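Local structure of nitrate transport protein (Xanthomonas axonopodis pv. citri, 3KSX) at residues 290-295 and 301-306; 88-93 and 100-105; 134-137 and 142-145; 63-66 and 70-73. The protein probably captures alkanesulfonates in the periplasm and hands them to an ABC transporter, as a periplasmic binding protein that can also hold MOPS. All coordinates share one frame; numbering follows the deposited sequence.

Contact 1: residues 290-295 and 301-306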
loop_
_atom_site.group_PDB
_atom_site.type_symbol
_atom_site.label_atom_id
_atom_site.label_comp_id
_atom_site.label_asym_id
_atom_site.label_seq_id
_atom_site.Cartn_x
_atom_site.Cartn_y
_atom_site.Cartn_z
ATOM N N THR A 290 -10.485 -4.479 -11.169
ATOM C CA THR A 290 -9.123 -4.949 -10.982
ATOM C C THR A 290 -9.149 -6.460 -10.724
ATOM O O THR A 290 -8.393 -7.157 -11.306
ATOM C CB THR A 290 -8.459 -4.201 -9.825
ATOM O OG1 THR A 290 -8.461 -2.784 -10.118
ATOM C CG2 THR A 290 -7.058 -4.715 -9.599
ATOM N N ALA A 291 -10.088 -6.944 -9.912
ATOM C CA ALA A 291 -10.224 -8.383 -9.633
ATOM C C ALA A 291 -10.460 -9.087 -11.003
ATOM O O ALA A 291 -9.891 -10.160 -11.286
ATOM C CB ALA A 291 -11.480 -8.559 -8.675
ATOM N N ASP A 292 -11.342 -8.512 -11.813
ATOM C CA ASP A 292 -11.664 -9.131 -13.140
ATOM C C ASP A 292 -10.456 -9.207 -14.071
ATOM O O ASP A 292 -10.193 -10.253 -14.764
ATOM C CB ASP A 292 -12.804 -8.363 -13.833
ATOM C CG ASP A 292 -14.164 -8.436 -13.053
ATOM O OD1 ASP A 292 -14.353 -9.257 -12.116
ATOM O OD2 ASP A 292 -15.018 -7.598 -13.404
ATOM N N LEU A 293 -9.691 -8.105 -14.076
ATOM C CA LEU A 293 -8.433 -8.011 -14.839
ATOM C C LEU A 293 -7.417 -9.052 -14.405
ATOM O O LEU A 293 -6.822 -9.695 -15.254
ATOM C CB LEU A 293 -7.824 -6.596 -14.739
ATOM C CG LEU A 293 -6.476 -6.275 -15.408
ATOM C CD1 LEU A 293 -6.559 -6.553 -16.876
ATOM C CD2 LEU A 293 -6.152 -4.798 -15.153
ATOM N N PHE A 294 -7.214 -9.222 -13.087
ATOM C CA PHE A 294 -6.191 -10.121 -12.581
ATOM C C PHE A 294 -6.584 -11.539 -12.899
ATOM O O PHE A 294 -5.757 -12.376 -13.282
ATOM C CB PHE A 294 -5.971 -9.917 -11.058
ATOM C CG PHE A 294 -4.868 -8.935 -10.784
ATOM C CD1 PHE A 294 -5.040 -7.593 -11.114
ATOM C CD2 PHE A 294 -3.647 -9.368 -10.209
ATOM C CE1 PHE A 294 -4.039 -6.711 -10.962
ATOM C CE2 PHE A 294 -2.603 -8.450 -10.026
ATOM C CZ PHE A 294 -2.791 -7.112 -10.412
ATOM N N TYR A 295 -7.862 -11.790 -12.816
ATOM C CA TYR A 295 -8.367 -13.134 -13.190
ATOM C C TYR A 295 -8.180 -13.430 -14.717
ATOM O O TYR A 295 -7.722 -14.536 -15.100
ATOM C CB TYR A 295 -9.821 -13.260 -12.771
ATOM C CG TYR A 295 -10.356 -14.650 -13.077
ATOM C CD1 TYR A 295 -9.804 -15.775 -12.467
ATOM C CD2 TYR A 295 -11.378 -14.826 -14.002
ATOM C CE1 TYR A 295 -10.267 -17.054 -12.762
ATOM C CE2 TYR A 295 -11.860 -16.110 -14.315
ATOM C CZ TYR A 295 -11.289 -17.217 -13.681
ATOM O OH TYR A 295 -11.768 -18.476 -13.952
ATOM N N PRO A 301 -6.296 -17.269 -9.213
ATOM C CA PRO A 301 -6.945 -18.514 -9.557
ATOM C C PRO A 301 -8.471 -18.396 -9.680
ATOM O O PRO A 301 -9.008 -18.886 -10.678
ATOM C CB PRO A 301 -6.491 -19.470 -8.451
ATOM C CG PRO A 301 -6.123 -18.651 -7.329
ATOM C CD PRO A 301 -5.732 -17.292 -7.854
ATOM N N LYS A 302 -9.134 -17.738 -8.715
ATOM C CA LYS A 302 -10.606 -17.540 -8.686
ATOM C C LYS A 302 -10.933 -16.190 -9.289
ATOM O O LYS A 302 -10.122 -15.251 -9.158
ATOM C CB LYS A 302 -11.109 -17.465 -7.224
ATOM C CG LYS A 302 -10.830 -18.632 -6.260
ATOM C CD LYS A 302 -10.843 -20.005 -6.953
ATOM C CE LYS A 302 -9.439 -20.688 -6.873
ATOM N NZ LYS A 302 -9.080 -21.588 -8.026
ATOM N N ARG A 303 -12.115 -16.015 -9.901
ATOM C CA ARG A 303 -12.658 -14.627 -9.973
ATOM C C ARG A 303 -13.021 -14.273 -8.490
ATOM O O ARG A 303 -13.467 -15.177 -7.707
ATOM C CB ARG A 303 -13.840 -14.447 -10.967
ATOM C CG ARG A 303 -14.070 -12.920 -11.360
ATOM C CD ARG A 303 -15.506 -12.466 -11.213
ATOM N NE ARG A 303 -16.209 -12.321 -12.504
ATOM C CZ ARG A 303 -16.943 -11.248 -12.852
ATOM N NH1 ARG A 303 -17.076 -10.221 -11.995
ATOM N NH2 ARG A 303 -17.564 -11.212 -14.056
ATOM N N VAL A 304 -12.739 -13.035 -8.072
ATOM C CA VAL A 304 -12.983 -12.598 -6.703
ATOM C C VAL A 304 -14.189 -11.693 -6.785
ATOM O O VAL A 304 -14.248 -10.872 -7.679
ATOM C CB VAL A 304 -11.791 -11.801 -6.119
ATOM C CG1 VAL A 304 -12.234 -10.994 -4.868
ATOM C CG2 VAL A 304 -10.633 -12.768 -5.797
ATOM N N LEU A 305 -15.108 -11.827 -5.848
ATOM C CA LEU A 305 -16.277 -10.907 -5.722
ATOM C C LEU A 305 -16.052 -9.944 -4.597
ATOM O O LEU A 305 -16.015 -10.306 -3.395
ATOM C CB LEU A 305 -17.576 -11.692 -5.538
ATOM C CG LEU A 305 -17.804 -12.493 -6.822
ATOM C CD1 LEU A 305 -18.753 -13.678 -6.492
ATOM C CD2 LEU A 305 -18.326 -11.579 -7.916
ATOM N N VAL A 306 -15.900 -8.694 -4.982
ATOM C CA VAL A 306 -15.560 -7.669 -3.976
ATOM C C VAL A 306 -16.761 -7.211 -3.118
ATOM O O VAL A 306 -16.624 -7.026 -1.877
ATOM C CB VAL A 306 -14.941 -6.422 -4.712
ATOM C CG1 VAL A 306 -14.833 -5.262 -3.704
ATOM C CG2 VAL A 306 -13.579 -6.786 -5.391
HETATM O O HOH W 1 -10.172 -12.202 -9.336
#
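The backbone N and CB of Arg303 lie against the ring of Tyr295, where the chain leaving helix 281-296 doubles back along it. CB of Arg303 sits over one face of the Tyr295 ring, 4.1 Å from the centroid and 19° off the normal, a CH-pi contact; the backbone N of Arg303 lies above the same ring, offset toward its rim. At the edge of that ring, near its plane, Pro301 O stands 3.0 Å from Tyr295 CE1. With CG anti to the backbone N (chi1 -177°), the tyrosine reaches out from the helix and lies along the returning chain. Beyond it, the arginine bends at chi2 and chi3 and brings NH1 to 2.9 Å from OD1 of Asp292. That oxygen lies over the guanidinium face, the carboxylate and guanidinium planes 72° apart, and no N-H points at it. Ala291 adds an apolar patch, its CB 4.1 Å from Val304 CB. A water bridges the backbones, donating to Ala291 O and to Lys302 O and weakly accepting from Val304 N.

Farther out, Gln288, one turn earlier, donates through NE2 to Asp292 OD1 and Val304 O and accepts at OE1 from Val306 N. The salt bridge is therefore an attraction of charges without a directed bond, and the bonds of Gln288 and the water probably fix the register of the returning chain more closely.

Contact 2: residues 88-93 and 100-105; sequences IPPLFA and LLYVGW
Pro90 packs against the phenol end of Tyr102, helix 88-93 running nearly antiparallel to strand 100-105 at 156°, their axes 10.0 Å apart. CB of the proline lies 3.5 Å from the OH of Tyr102 and its CG lies 3.8 Å from CE2, the pyrrolidine and the tyrosine crossing at about a right angle. Tyr102 carries its CG anti to its own carbonyl carbon (chi1 -68°), which sends the long side chain across to the helix. There CD2 of Leu91 also reaches the hydroxyl oxygen, 3.7 Å away, although the CB of that leucine points away from the strand. The hydroxyl is hydrogen-bonded to Gln94 OE1 and Gln287 NE2, and the ring meets Phe213 edge-to-face.

Leu100 adopts a less usual shape: its CG is wedged between the backbone N and the carbonyl carbon (chi1 55°). Its CD2 branch does the touching, 3.8 Å from Ala93 CB and 4.2 Å from Pro90 CB. Leu72 of helix 68-76 joins this apolar patch.

Farther along the strand, Val103 and Gly104 both face Phe214 in a classic beta bulge. The whole is helix-on-sheet packing at an outermost strand of a mixed five-stranded sheet, in the alpha/beta fold of periplasmic binding proteins.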
loop_
_atom_site.group_PDB
_atom_site.type_symbol
_atom_site.label_atom_id
_atom_site.label_comp_id
_atom_site.label_asym_id
_atom_site.label_seq_id
_atom_site.Cartn_x
_atom_site.Cartn_y
_atom_site.Cartn_z
ATOM N N ILE A 88 -4.397 -4.256 -4.218
ATOM C CA ILE A 88 -4.157 -5.678 -4.613
ATOM C C ILE A 88 -4.066 -6.732 -3.514
ATOM O O ILE A 88 -4.603 -7.884 -3.727
ATOM C CB ILE A 88 -2.918 -5.818 -5.600
ATOM C CG1 ILE A 88 -2.996 -4.773 -6.743
ATOM C CG2 ILE A 88 -2.698 -7.301 -6.095
ATOM C CD1 ILE A 88 -4.364 -4.829 -7.540
ATOM N N PRO A 89 -3.441 -6.391 -2.355
ATOM C CA PRO A 89 -3.318 -7.441 -1.317
ATOM C C PRO A 89 -4.658 -8.125 -0.920
ATOM O O PRO A 89 -4.724 -9.383 -0.892
ATOM C CB PRO A 89 -2.658 -6.740 -0.157
ATOM C CG PRO A 89 -1.680 -5.697 -0.888
ATOM C CD PRO A 89 -2.615 -5.209 -2.029
ATOM N N PRO A 90 -5.730 -7.342 -0.694
ATOM C CA PRO A 90 -6.966 -7.995 -0.333
ATOM C C PRO A 90 -7.555 -8.881 -1.406
ATOM O O PRO A 90 -8.246 -9.835 -1.073
ATOM C CB PRO A 90 -7.932 -6.860 0.037
ATOM C CG PRO A 90 -7.292 -5.584 -0.467
ATOM C CD PRO A 90 -5.800 -5.868 -0.600
ATOM N N LEU A 91 -7.304 -8.569 -2.685
ATOM C CA LEU A 91 -7.779 -9.389 -3.789
ATOM C C LEU A 91 -7.069 -10.742 -3.708
ATOM O O LEU A 91 -7.662 -11.821 -3.842
ATOM C CB LEU A 91 -7.485 -8.664 -5.116
ATOM C CG LEU A 91 -8.359 -7.430 -5.379
ATOM C CD1 LEU A 91 -7.915 -6.692 -6.686
ATOM C CD2 LEU A 91 -9.823 -7.802 -5.362
ATOM N N PHE A 92 -5.767 -10.687 -3.468
ATOM C CA PHE A 92 -5.053 -11.969 -3.344
ATOM C C PHE A 92 -5.511 -12.706 -2.121
ATOM O O PHE A 92 -5.621 -13.876 -2.179
ATOM C CB PHE A 92 -3.517 -11.763 -3.304
ATOM C CG PHE A 92 -2.883 -11.716 -4.662
ATOM C CD1 PHE A 92 -3.195 -10.687 -5.559
ATOM C CD2 PHE A 92 -1.940 -12.671 -5.061
ATOM C CE1 PHE A 92 -2.622 -10.658 -6.850
ATOM C CE2 PHE A 92 -1.338 -12.608 -6.377
ATOM C CZ PHE A 92 -1.697 -11.616 -7.248
ATOM N N ALA A 93 -5.721 -12.036 -0.983
ATOM C CA ALA A 93 -6.265 -12.703 0.224
ATOM C C ALA A 93 -7.654 -13.333 0.052
ATOM O O ALA A 93 -7.823 -14.496 0.419
ATOM C CB ALA A 93 -6.259 -11.727 1.405
ATOM N N LEU A 100 -12.297 -11.382 4.904
ATOM C CA LEU A 100 -12.044 -10.036 5.361
ATOM C C LEU A 100 -13.168 -9.107 4.974
ATOM O O LEU A 100 -13.965 -9.436 4.091
ATOM C CB LEU A 100 -10.709 -9.592 4.719
ATOM C CG LEU A 100 -10.602 -9.687 3.193
ATOM C CD1 LEU A 100 -11.177 -8.376 2.611
ATOM C CD2 LEU A 100 -9.089 -9.661 2.888
ATOM N N LEU A 101 -13.204 -7.912 5.591
ATOM C CA LEU A 101 -14.053 -6.869 5.138
ATOM C C LEU A 101 -13.191 -5.668 4.698
ATOM O O LEU A 101 -12.147 -5.449 5.288
ATOM C CB LEU A 101 -14.964 -6.432 6.319
ATOM C CG LEU A 101 -16.082 -7.378 6.706
ATOM C CD1 LEU A 101 -16.749 -6.774 7.985
ATOM C CD2 LEU A 101 -17.117 -7.587 5.572
ATOM N N TYR A 102 -13.665 -4.899 3.711
ATOM C CA TYR A 102 -13.100 -3.575 3.374
ATOM C C TYR A 102 -13.886 -2.616 4.226
ATOM O O TYR A 102 -15.086 -2.563 4.061
ATOM C CB TYR A 102 -13.405 -3.269 1.906
ATOM C CG TYR A 102 -12.693 -4.140 0.902
ATOM C CD1 TYR A 102 -13.167 -5.434 0.601
ATOM C CD2 TYR A 102 -11.585 -3.661 0.227
ATOM C CE1 TYR A 102 -12.524 -6.256 -0.419
ATOM C CE2 TYR A 102 -10.945 -4.427 -0.760
ATOM C CZ TYR A 102 -11.378 -5.726 -1.049
ATOM O OH TYR A 102 -10.739 -6.482 -2.059
ATOM N N VAL A 103 -13.242 -1.795 5.070
ATOM C CA VAL A 103 -13.988 -0.975 6.015
ATOM C C VAL A 103 -13.624 0.525 5.772
ATOM O O VAL A 103 -14.199 1.459 6.354
ATOM C CB VAL A 103 -13.700 -1.424 7.512
ATOM C CG1 VAL A 103 -14.099 -2.931 7.700
ATOM C CG2 VAL A 103 -12.138 -1.189 7.860
ATOM N N GLY A 104 -12.654 0.759 4.913
ATOM C CA GLY A 104 -12.262 2.118 4.630
ATOM C C GLY A 104 -11.421 2.223 3.384
ATOM O O GLY A 104 -10.825 1.223 2.946
ATOM N N TRP A 105 -11.430 3.414 2.779
ATOM C CA TRP A 105 -10.749 3.610 1.468
ATOM C C TRP A 105 -9.793 4.777 1.527
ATOM O O TRP A 105 -10.155 5.814 2.117
ATOM C CB TRP A 105 -11.782 3.766 0.318
ATOM C CG TRP A 105 -11.196 4.322 -0.981
ATOM C CD1 TRP A 105 -10.283 3.741 -1.771
ATOM C CD2 TRP A 105 -11.413 5.637 -1.527
ATOM N NE1 TRP A 105 -9.971 4.560 -2.864
ATOM C CE2 TRP A 105 -10.630 5.742 -2.708
ATOM C CE3 TRP A 105 -12.210 6.713 -1.139
ATOM C CZ2 TRP A 105 -10.614 6.902 -3.516
ATOM C CZ3 TRP A 105 -12.146 7.878 -1.876
ATOM C CH2 TRP A 105 -11.357 7.959 -3.075
#

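Contact 3: residues 134-137 and 142-145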
loop_
_atom_site.group_PDB
_atom_site.type_symbol
_atom_site.label_atom_id
_atom_site.label_comp_id
_atom_site.label_asym_id
_atom_site.label_seq_id
_atom_site.Cartn_x
_atom_site.Cartn_y
_atom_site.Cartn_z
ATOM N N ILE A 134 12.370 -8.175 -13.323
ATOM C CA ILE A 134 11.750 -7.076 -12.580
ATOM C C ILE A 134 11.333 -7.537 -11.184
ATOM O O ILE A 134 10.485 -8.447 -11.051
ATOM C CB ILE A 134 10.553 -6.551 -13.345
ATOM C CG1 ILE A 134 10.885 -6.324 -14.847
ATOM C CG2 ILE A 134 9.987 -5.319 -12.683
ATOM C CD1 ILE A 134 9.708 -5.663 -15.575
ATOM N N ALA A 135 11.902 -6.931 -10.153
ATOM C CA ALA A 135 11.622 -7.198 -8.729
ATOM C C ALA A 135 10.331 -6.467 -8.325
ATOM O O ALA A 135 10.130 -5.281 -8.676
ATOM C CB ALA A 135 12.756 -6.595 -7.873
ATOM N N PHE A 136 9.482 -7.137 -7.565
ATOM C CA PHE A 136 8.320 -6.441 -6.901
ATOM C C PHE A 136 7.712 -7.370 -5.895
ATOM O O PHE A 136 7.910 -8.587 -5.970
ATOM C CB PHE A 136 7.174 -5.994 -7.881
ATOM C CG PHE A 136 6.653 -7.117 -8.799
ATOM C CD1 PHE A 136 5.414 -7.768 -8.495
ATOM C CD2 PHE A 136 7.349 -7.519 -9.937
ATOM C CE1 PHE A 136 4.920 -8.753 -9.314
ATOM C CE2 PHE A 136 6.843 -8.549 -10.802
ATOM C CZ PHE A 136 5.638 -9.167 -10.436
ATOM N N GLN A 137 6.927 -6.810 -4.988
ATOM C CA GLN A 137 6.194 -7.671 -4.059
ATOM C C GLN A 137 4.971 -8.252 -4.742
ATOM O O GLN A 137 4.093 -7.526 -5.186
ATOM C CB GLN A 137 5.821 -6.812 -2.843
ATOM C CG GLN A 137 4.838 -7.498 -1.895
ATOM C CD GLN A 137 5.491 -8.573 -1.056
ATOM O OE1 GLN A 137 6.536 -8.381 -0.467
ATOM N NE2 GLN A 137 4.802 -9.707 -0.933
ATOM N N ALA A 142 2.259 -2.588 -6.525
ATOM C CA ALA A 142 3.308 -2.524 -7.595
ATOM C C ALA A 142 3.097 -3.599 -8.626
ATOM O O ALA A 142 3.365 -3.398 -9.781
ATOM C CB ALA A 142 4.728 -2.635 -6.950
ATOM N N HIS A 143 2.491 -4.722 -8.220
ATOM C CA HIS A 143 2.126 -5.794 -9.177
ATOM C C HIS A 143 1.082 -5.257 -10.155
ATOM O O HIS A 143 1.255 -5.402 -11.348
ATOM C CB HIS A 143 1.538 -6.964 -8.396
ATOM C CG HIS A 143 1.579 -8.273 -9.095
ATOM N ND1 HIS A 143 1.406 -9.458 -8.417
ATOM C CD2 HIS A 143 1.701 -8.598 -10.403
ATOM C CE1 HIS A 143 1.431 -10.472 -9.283
ATOM N NE2 HIS A 143 1.594 -9.971 -10.493
ATOM N N ASN A 144 0.051 -4.584 -9.641
ATOM C CA ASN A 144 -0.944 -3.935 -10.533
ATOM C C ASN A 144 -0.351 -2.746 -11.371
ATOM O O ASN A 144 -0.645 -2.589 -12.592
ATOM C CB ASN A 144 -2.186 -3.458 -9.740
ATOM C CG ASN A 144 -3.185 -2.749 -10.633
ATOM O OD1 ASN A 144 -3.729 -3.369 -11.558
ATOM N ND2 ASN A 144 -3.447 -1.463 -10.365
ATOM N N LEU A 145 0.484 -1.889 -10.747
ATOM C CA LEU A 145 1.185 -0.833 -11.512
ATOM C C LEU A 145 1.961 -1.433 -12.703
ATOM O O LEU A 145 1.837 -0.945 -13.854
ATOM C CB LEU A 145 2.182 -0.074 -10.642
ATOM C CG LEU A 145 3.064 0.900 -11.448
ATOM C CD1 LEU A 145 2.185 2.138 -11.579
ATOM C CD2 LEU A 145 4.352 1.237 -10.722
#
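Strand 134-136 ends as the chain turns into helix 141-152, and the two segments come closest at Phe136 and Ala142, whose CA atoms are 6.4 Å apart. It is the strand-to-helix half of a beta-alpha-beta unit, made of strand 133-136, helix 141-152 and strand 161-164, within one of the two mixed sheets of the protein. The backbone of Phe136 is nearly fully extended. Ile134 and Phe136 hydrogen-bond through their backbones to strand 161-164, and Ala135 does so to strand 181-185 on the other flank.

The side chain of Phe136 points toward the helix. Its CG stands between the backbone N and the carbonyl carbon (chi1 52°), which sets the ring beside the start of the helix. There its CE1 atom is set over the centre of the His143 imidazole, 3.3 Å above the plane. The planes meet at 53°, too oblique for either a stack or a T-shape, with the centroids 4.8 Å apart. Nearer the backbone, Phe136 CB touches Ala142 CB at 4.3 Å.

His143 is held by more than this carbon contact: its ND1 is hydrogen-bonded to the backbone N-H of Gly139, which helps to fix the rotation of the imidazole and implies that ND1 probably carries no proton. Ser140 OG bonds to both Gln137 O and Ala142 N, tying the strand end to the helix start. Phe136 CE1 lies 3.4 Å from both CG and CD2 of His143.

Contact 4: residues 63-66 and 70-73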
loop_
_atom_site.group_PDB
_atom_site.type_symbol
_atom_site.label_atom_id
_atom_site.label_comp_id
_atom_site.label_asym_id
_atom_site.label_seq_id
_atom_site.Cartn_x
_atom_site.Cartn_y
_atom_site.Cartn_z
ATOM N N VAL A 63 1.503 -3.027 14.869
ATOM C CA VAL A 63 2.358 -4.126 14.464
ATOM C C VAL A 63 2.803 -3.807 13.030
ATOM O O VAL A 63 1.986 -3.730 12.125
ATOM C CB VAL A 63 1.599 -5.507 14.508
ATOM C CG1 VAL A 63 2.464 -6.629 13.925
ATOM C CG2 VAL A 63 1.037 -5.852 15.921
ATOM N N GLU A 64 4.116 -3.647 12.807
ATOM C CA GLU A 64 4.631 -3.343 11.500
ATOM C C GLU A 64 4.812 -4.547 10.551
ATOM O O GLU A 64 5.232 -5.616 11.019
ATOM C CB GLU A 64 6.017 -2.692 11.743
ATOM C CG GLU A 64 6.715 -2.366 10.465
ATOM C CD GLU A 64 8.217 -2.313 10.614
ATOM O OE1 GLU A 64 8.688 -1.402 11.357
ATOM O OE2 GLU A 64 8.897 -3.197 9.973
ATOM N N PHE A 65 4.482 -4.371 9.257
ATOM C CA PHE A 65 4.685 -5.348 8.165
ATOM C C PHE A 65 5.495 -4.726 7.045
ATOM O O PHE A 65 5.398 -3.476 6.829
ATOM C CB PHE A 65 3.300 -5.797 7.653
ATOM C CG PHE A 65 2.523 -6.512 8.674
ATOM C CD1 PHE A 65 2.733 -7.863 8.851
ATOM C CD2 PHE A 65 1.757 -5.816 9.614
ATOM C CE1 PHE A 65 2.053 -8.554 9.929
ATOM C CE2 PHE A 65 1.053 -6.444 10.627
ATOM C CZ PHE A 65 1.208 -7.827 10.819
ATOM N N PRO A 66 6.311 -5.559 6.326
ATOM C CA PRO A 66 7.139 -5.091 5.196
ATOM C C PRO A 66 6.304 -4.524 4.026
ATOM O O PRO A 66 6.712 -3.570 3.377
ATOM C CB PRO A 66 7.960 -6.314 4.770
ATOM C CG PRO A 66 7.483 -7.440 5.530
ATOM C CD PRO A 66 6.569 -6.960 6.677
ATOM N N GLN A 70 1.897 -9.341 3.390
ATOM C CA GLN A 70 2.389 -9.813 4.680
ATOM C C GLN A 70 1.371 -9.531 5.751
ATOM O O GLN A 70 1.000 -10.437 6.556
ATOM C CB GLN A 70 3.774 -9.211 4.999
ATOM C CG GLN A 70 4.907 -9.751 4.072
ATOM C CD GLN A 70 5.137 -8.875 2.895
ATOM O OE1 GLN A 70 4.220 -8.198 2.416
ATOM N NE2 GLN A 70 6.381 -8.849 2.426
ATOM N N LEU A 71 0.901 -8.277 5.739
ATOM C CA LEU A 71 -0.113 -7.745 6.634
ATOM C C LEU A 71 -1.424 -8.468 6.484
ATOM O O LEU A 71 -2.054 -8.780 7.506
ATOM C CB LEU A 71 -0.306 -6.270 6.311
ATOM C CG LEU A 71 -1.209 -5.486 7.341
ATOM C CD1 LEU A 71 -0.844 -4.040 7.374
ATOM C CD2 LEU A 71 -2.625 -5.682 7.008
ATOM N N LEU A 72 -1.812 -8.789 5.239
ATOM C CA LEU A 72 -3.020 -9.632 5.052
ATOM C C LEU A 72 -2.904 -11.120 5.494
ATOM O O LEU A 72 -3.866 -11.726 6.021
ATOM C CB LEU A 72 -3.482 -9.586 3.584
ATOM C CG LEU A 72 -4.385 -8.442 3.077
ATOM C CD1 LEU A 72 -5.798 -8.716 3.503
ATOM C CD2 LEU A 72 -3.954 -7.125 3.596
ATOM N N GLU A 73 -1.734 -11.691 5.391
ATOM C CA GLU A 73 -1.578 -13.058 5.834
ATOM C C GLU A 73 -1.748 -13.067 7.341
ATOM O O GLU A 73 -2.313 -14.000 7.898
ATOM C CB GLU A 73 -0.134 -13.496 5.543
ATOM C CG GLU A 73 0.129 -13.814 4.047
ATOM C CD GLU A 73 -0.517 -15.113 3.511
ATOM O OE1 GLU A 73 -1.182 -15.857 4.275
ATOM O OE2 GLU A 73 -0.375 -15.360 2.278
#
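Phe65 and Leu71 bring the end of a strand against the next helix in the strand-helix succession of an alpha/beta sheet. Strand 59-65 forms one outer edge of a mixed five-stranded sheet, and helix 68-76 follows it after a short turn; the nearest CA atoms, those of Phe65 and Leu71, are 5.6 Å apart.

The aromatic contact is made with the helix backbone. CA of Leu71 lies over one face of the Phe65 ring, 3.8 Å from the centroid and 20° off its normal, so that a CH-pi interaction forms offset toward the ring rim. Phe65 CG lies anti to its carbonyl carbon (chi1 -64°), an arrangement that lays the ring against the turn of helix.

Apolar packing continues along Leu71, which crosses the phenylalanine at about a right angle. Its CB is 3.7 Å from Phe65 CG, and its CG is 3.8 Å from Phe65 CD2. Ile80 touches both side chains and extends this patch.

Van der Waals contact between Pro66 and Gln70 makes up the more exposed part. Gln70 bends at chi2 (94°), folding its chain past the pyrrolidine, and the two side chains cross at a slant. The amide is turned to a polar partner as well: NE2 is hydrogen-bonded to Gln137 OE1, just after strand 133-136 of the other sheet. Gln70 NE2 also lies 3.6 Å from Pro66 CG.

Contacts 2 and 4 serve one sheet, whose outermost strands they involve, with centres about 13 Å apart; Leu72 is their meeting point, its CD1 3.5 Å from Leu100 CD2. Contact 3 belongs to the second sheet. Gln70 NE2 and Gln137 OE1, 2.9 Å apart, join contacts 4 and 3, and their side chains lie about 6 and 5 Å from the bound MOPS, which probably marks the ligand pocket. Helix 281-296 of contact 1 touches contacts 2 and 3: Thr290 CG2 is 3.4 Å from Ile88 CD1, and Phe294 CE1 is 3.4 Å from Asn144 OD1. Contact 1 has no touch with contact 4, about 11 Å away between nearest atoms.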